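Local coordinates for protein chloride intracellular channel exc-4 (Caenorhabditis elegans, PDB 2YV9) that may insert into membranes to form chloride ion channels and is required to regulate lumen size as the excretory canal grows, at residues 116-126 / 167-178. Numbering follows the deposited sequence. Where two conformers were deposited one is given.
Sequences DPSAEKRIENL and QLSNIDQLLSER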
loop_
_atom_site.group_PDB
_atom_site.type_symbol
_atom_site.label_atom_id
_atom_site.label_comp_id
_atom_site.label_asym_id
_atom_site.label_seq_id
_atom_site.Cartn_x
_atom_site.Cartn_y
_atom_site.Cartn_z
ATOM N N ASP A 116 5.891 -18.832 2.283
ATOM C CA ASP A 116 5.133 -20.043 2.522
ATOM C C ASP A 116 3.813 -19.876 1.800
ATOM O O ASP A 116 2.959 -19.079 2.236
ATOM C CB ASP A 116 4.912 -20.260 3.985
ATOM C CG ASP A 116 4.164 -21.543 4.273
ATOM O OD1 ASP A 116 3.609 -22.144 3.325
ATOM O OD2 ASP A 116 4.110 -21.923 5.447
ATOM N N PRO A 117 3.643 -20.580 0.680
ATOM C CA PRO A 117 2.415 -20.397 -0.101
ATOM C C PRO A 117 1.200 -21.098 0.549
ATOM O O PRO A 117 0.073 -20.672 0.328
ATOM C CB PRO A 117 2.773 -21.007 -1.457
ATOM C CG PRO A 117 3.754 -22.089 -1.111
ATOM C CD PRO A 117 4.557 -21.557 0.057
ATOM N N SER A 118 1.443 -22.083 1.402
ATOM C CA SER A 118 0.377 -22.671 2.212
ATOM C C SER A 118 -0.248 -21.576 3.077
ATOM O O SER A 118 -1.457 -21.390 3.084
ATOM C CB SER A 118 0.906 -23.801 3.098
ATOM O OG SER A 118 -0.000 -24.083 4.162
ATOM N N ALA A 119 0.603 -20.852 3.783
ATOM C CA ALA A 119 0.150 -19.823 4.733
ATOM C C ALA A 119 -0.559 -18.681 4.016
ATOM O O ALA A 119 -1.617 -18.186 4.460
ATOM C CB ALA A 119 1.327 -19.296 5.503
ATOM N N GLU A 120 0.028 -18.233 2.903
ATOM C CA GLU A 120 -0.511 -17.097 2.129
ATOM C C GLU A 120 -1.901 -17.375 1.578
ATOM O O GLU A 120 -2.742 -16.465 1.466
ATOM C CB GLU A 120 0.405 -16.724 0.951
ATOM C CG GLU A 120 1.690 -16.098 1.400
ATOM C CD GLU A 120 2.605 -15.625 0.295
ATOM O OE1 GLU A 120 2.245 -15.747 -0.891
ATOM O OE2 GLU A 120 3.685 -15.094 0.644
ATOM N N LYS A 121 -2.129 -18.619 1.168
ATOM C CA LYS A 121 -3.453 -18.999 0.676
ATOM C C LYS A 121 -4.472 -19.125 1.816
ATOM O O LYS A 121 -5.625 -18.733 1.682
ATOM C CB LYS A 121 -3.358 -20.331 -0.102
ATOM C CG LYS A 121 -2.648 -20.199 -1.448
ATOM C CD LYS A 121 -2.386 -21.577 -2.089
ATOM C CE LYS A 121 -1.012 -21.649 -2.772
ATOM N NZ LYS A 121 -0.500 -23.055 -2.842
ATOM N N ARG A 122 -4.042 -19.617 2.954
ATOM C CA ARG A 122 -4.960 -19.868 4.046
ATOM C C ARG A 122 -5.460 -18.515 4.586
ATOM O O ARG A 122 -6.633 -18.355 4.902
ATOM C CB ARG A 122 -4.280 -20.654 5.154
ATOM C CG ARG A 122 -3.988 -22.107 4.764
ATOM C CD ARG A 122 -5.251 -22.954 4.835
ATOM N NE ARG A 122 -4.989 -24.308 4.359
ATOM C CZ ARG A 122 -4.878 -24.660 3.077
ATOM N NH1 ARG A 122 -5.012 -23.756 2.105
ATOM N NH2 ARG A 122 -4.630 -25.931 2.761
ATOM N N ILE A 123 -4.520 -17.592 4.759
ATOM C CA ILE A 123 -4.848 -16.248 5.277
ATOM C C ILE A 123 -5.833 -15.548 4.356
ATOM O O ILE A 123 -6.838 -14.948 4.803
ATOM C CB ILE A 123 -3.582 -15.392 5.470
ATOM C CG1 ILE A 123 -2.694 -16.023 6.571
ATOM C CG2 ILE A 123 -3.897 -13.897 5.793
ATOM C CD1 ILE A 123 -1.238 -15.449 6.698
ATOM N N GLU A 124 -5.526 -15.525 3.072
ATOM C CA GLU A 124 -6.376 -14.829 2.084
ATOM C C GLU A 124 -7.763 -15.482 2.058
ATOM O O GLU A 124 -8.800 -14.796 2.044
ATOM C CB GLU A 124 -5.789 -14.965 0.694
ATOM C CG GLU A 124 -6.606 -14.299 -0.408
ATOM C CD GLU A 124 -7.851 -15.094 -0.825
ATOM O OE1 GLU A 124 -7.845 -16.337 -0.798
ATOM O OE2 GLU A 124 -8.857 -14.466 -1.219
ATOM N N ASN A 125 -7.799 -16.813 2.067
ATOM C CA ASN A 125 -9.065 -17.496 1.877
ATOM C C ASN A 125 -9.963 -17.261 3.106
ATOM O O ASN A 125 -11.192 -17.063 2.997
ATOM C CB ASN A 125 -8.856 -18.992 1.636
ATOM C CG ASN A 125 -10.026 -19.646 0.888
ATOM O OD1 ASN A 125 -11.136 -19.154 0.870
ATOM N ND2 ASN A 125 -9.742 -20.777 0.256
ATOM N N LEU A 126 -9.339 -17.273 4.291
ATOM C CA LEU A 126 -10.106 -17.017 5.524
ATOM C C LEU A 126 -10.740 -15.617 5.454
ATOM O O LEU A 126 -11.967 -15.439 5.669
ATOM C CB LEU A 126 -9.176 -17.094 6.721
ATOM C CG LEU A 126 -9.785 -16.608 8.030
ATOM C CD1 LEU A 126 -10.972 -17.488 8.455
ATOM C CD2 LEU A 126 -8.631 -16.461 9.113
ATOM N N GLN A 167 -12.332 -22.668 6.807
ATOM C CA GLN A 167 -10.939 -22.120 6.734
ATOM C C GLN A 167 -10.271 -22.049 8.118
ATOM O O GLN A 167 -9.067 -22.371 8.321
ATOM C CB GLN A 167 -10.924 -20.765 6.059
ATOM C CG GLN A 167 -11.464 -20.784 4.659
ATOM C CD GLN A 167 -10.587 -21.666 3.740
ATOM O OE1 GLN A 167 -9.341 -21.660 3.817
ATOM N NE2 GLN A 167 -11.244 -22.459 2.905
ATOM N N LEU A 168 -11.062 -21.644 9.102
ATOM C CA LEU A 168 -10.622 -21.688 10.503
ATOM C C LEU A 168 -10.232 -23.119 10.878
ATOM O O LEU A 168 -9.222 -23.350 11.569
ATOM C CB LEU A 168 -11.739 -21.188 11.435
ATOM C CG LEU A 168 -11.955 -19.686 11.384
ATOM C CD1 LEU A 168 -13.294 -19.318 12.120
ATOM C CD2 LEU A 168 -10.790 -18.882 11.946
ATOM N N SER A 169 -11.036 -24.070 10.409
ATOM C CA SER A 169 -10.756 -25.490 10.630
ATOM C C SER A 169 -9.455 -25.895 9.938
ATOM O O SER A 169 -8.646 -26.591 10.536
ATOM C CB SER A 169 -11.872 -26.390 10.155
ATOM O OG SER A 169 -11.561 -27.719 10.569
ATOM N N ASN A 170 -9.252 -25.416 8.711
ATOM C CA ASN A 170 -8.011 -25.704 7.947
ATOM C C ASN A 170 -6.754 -25.190 8.667
ATOM O O ASN A 170 -5.749 -25.890 8.809
ATOM C CB ASN A 170 -8.105 -25.141 6.542
ATOM C CG ASN A 170 -9.144 -25.865 5.667
ATOM O OD1 ASN A 170 -9.585 -26.964 5.976
ATOM N ND2 ASN A 170 -9.530 -25.218 4.562
ATOM N N ILE A 171 -6.837 -23.977 9.176
ATOM C CA ILE A 171 -5.775 -23.421 10.006
ATOM C C ILE A 171 -5.542 -24.178 11.335
ATOM O O ILE A 171 -4.377 -24.462 11.711
ATOM C CB ILE A 171 -6.013 -21.905 10.212
ATOM C CG1 ILE A 171 -6.110 -21.175 8.844
ATOM C CG2 ILE A 171 -4.892 -21.321 11.080
ATOM C CD1 ILE A 171 -6.434 -19.659 8.953
ATOM N N ASP A 172 -6.620 -24.530 12.033
ATOM C CA ASP A 172 -6.499 -25.410 13.178
ATOM C C ASP A 172 -5.717 -26.669 12.817
ATOM O O ASP A 172 -4.839 -27.038 13.554
ATOM C CB ASP A 172 -7.865 -25.820 13.690
ATOM C CG ASP A 172 -7.804 -26.544 15.025
ATOM O OD1 ASP A 172 -7.400 -25.970 16.052
ATOM O OD2 ASP A 172 -8.246 -27.723 15.054
ATOM N N GLN A 173 -6.089 -27.280 11.687
ATOM C CA GLN A 173 -5.472 -28.534 11.224
ATOM C C GLN A 173 -3.991 -28.337 10.931
ATOM O O GLN A 173 -3.152 -29.162 11.344
ATOM C CB GLN A 173 -6.216 -29.059 9.989
ATOM C CG GLN A 173 -7.563 -29.688 10.355
ATOM C CD GLN A 173 -8.432 -30.040 9.129
ATOM O OE1 GLN A 173 -8.038 -30.863 8.302
ATOM N NE2 GLN A 173 -9.622 -29.420 9.022
ATOM N N LEU A 174 -3.661 -27.250 10.242
ATOM C CA LEU A 174 -2.254 -26.917 9.975
ATOM C C LEU A 174 -1.435 -26.737 11.251
ATOM O O LEU A 174 -0.319 -27.230 11.384
ATOM C CB LEU A 174 -2.183 -25.641 9.145
ATOM C CG LEU A 174 -0.788 -25.146 8.783
ATOM C CD1 LEU A 174 -0.003 -26.295 8.081
ATOM C CD2 LEU A 174 -0.901 -23.903 7.915
ATOM N N LEU A 175 -1.984 -26.021 12.221
ATOM C CA LEU A 175 -1.302 -25.816 13.462
ATOM C C LEU A 175 -1.128 -27.100 14.243
ATOM O O LEU A 175 -0.111 -27.286 14.931
ATOM C CB LEU A 175 -2.070 -24.797 14.307
ATOM C CG LEU A 175 -1.931 -23.354 13.842
ATOM C CD1 LEU A 175 -3.072 -22.490 14.514
ATOM C CD2 LEU A 175 -0.540 -22.694 14.151
ATOM N N SER A 176 -2.117 -27.988 14.145
ATOM C CA SER A 176 -2.050 -29.270 14.839
ATOM C C SER A 176 -0.933 -30.118 14.260
ATOM O O SER A 176 -0.163 -30.719 15.014
ATOM C CB SER A 176 -3.374 -30.014 14.760
ATOM O OG SER A 176 -3.783 -30.168 13.424
ATOM N N GLU A 177 -0.867 -30.183 12.936
ATOM C CA GLU A 177 0.238 -30.912 12.299
ATOM C C GLU A 177 1.613 -30.262 12.501
ATOM O O GLU A 177 2.595 -30.968 12.721
ATOM C CB GLU A 177 -0.048 -31.257 10.828
ATOM C CG GLU A 177 -0.447 -30.136 9.886
ATOM C CD GLU A 177 -1.517 -30.572 8.868
ATOM O OE1 GLU A 177 -2.182 -31.610 9.092
ATOM O OE2 GLU A 177 -1.710 -29.867 7.852
ATOM N N ARG A 178 1.693 -28.937 12.458
ATOM C CA ARG A 178 2.973 -28.233 12.647
ATOM C C ARG A 178 3.479 -28.282 14.087
ATOM O O ARG A 178 4.687 -28.318 14.329
ATOM C CB ARG A 178 2.875 -26.780 12.168
ATOM C CG ARG A 178 2.922 -26.668 10.684
ATOM C CD ARG A 178 3.108 -25.247 10.134
ATOM N NE ARG A 178 3.153 -25.326 8.670
ATOM C CZ ARG A 178 3.110 -24.307 7.824
ATOM N NH1 ARG A 178 3.011 -23.060 8.257
ATOM N NH2 ARG A 178 3.153 -24.553 6.506
HETATM O O HOH W 1 -7.581 -20.721 5.667
#
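Asp-116 OD2 accepts hydrogen bonds from both terminal nitrogens of Arg-178: NH2 at 3.0 Å, through the syn lone pair and with an N-H...O angle of 140°, and NH1 in a weak bond. This salt bridge closes one end of an antiparallel helix pair, 117-126 against 167-178, in the all-helical C-terminal domain of the GST fold that CLIC proteins share. The short segment axes come within 9.7 Å, their N-to-C directions 152° apart. Asp-116 is also the N-cap of its helix: OD1 takes weak bonds from Ser-118 N and Ala-119 N, so one carboxylate ties the helix start to the neighbouring helix. Arg-178 reaches it with a chain extended from CG to NE; its guanidinium rests one face on Leu-174 CD2, while NH1 also donates to Leu-183 O.

Midway, Arg-122 NE passes alongside Asn-170 CB. The inner side is apolar: Leu-126 splits its methyls, CD1 meeting Leu-168 CD2 at 3.8 Å and CD2 meeting Ile-171 CD1 at 3.9 Å. Leu-195 and Ile-202 of helix 190-210 also touch Leu-126, extending this packing into the domain interior.

At the far end, a bend at chi2 of Gln-167 lays its amide over that of Asn-125, with planes 19° apart and Gln-167 CD 3.5 Å from Asn-125 CG. The backbones come closest here, Leu-126 CA lying 5.3 Å from Gln-167 CA, and a water lies within hydrogen-bonding distance of both Arg-122 O and Gln-167 OE1. With an alanine here the amide stacked on Asn-125 is gone, which would probably leave a gap over that side chain and take from the water its link to Gln-167 OE1, 2.7 Å away.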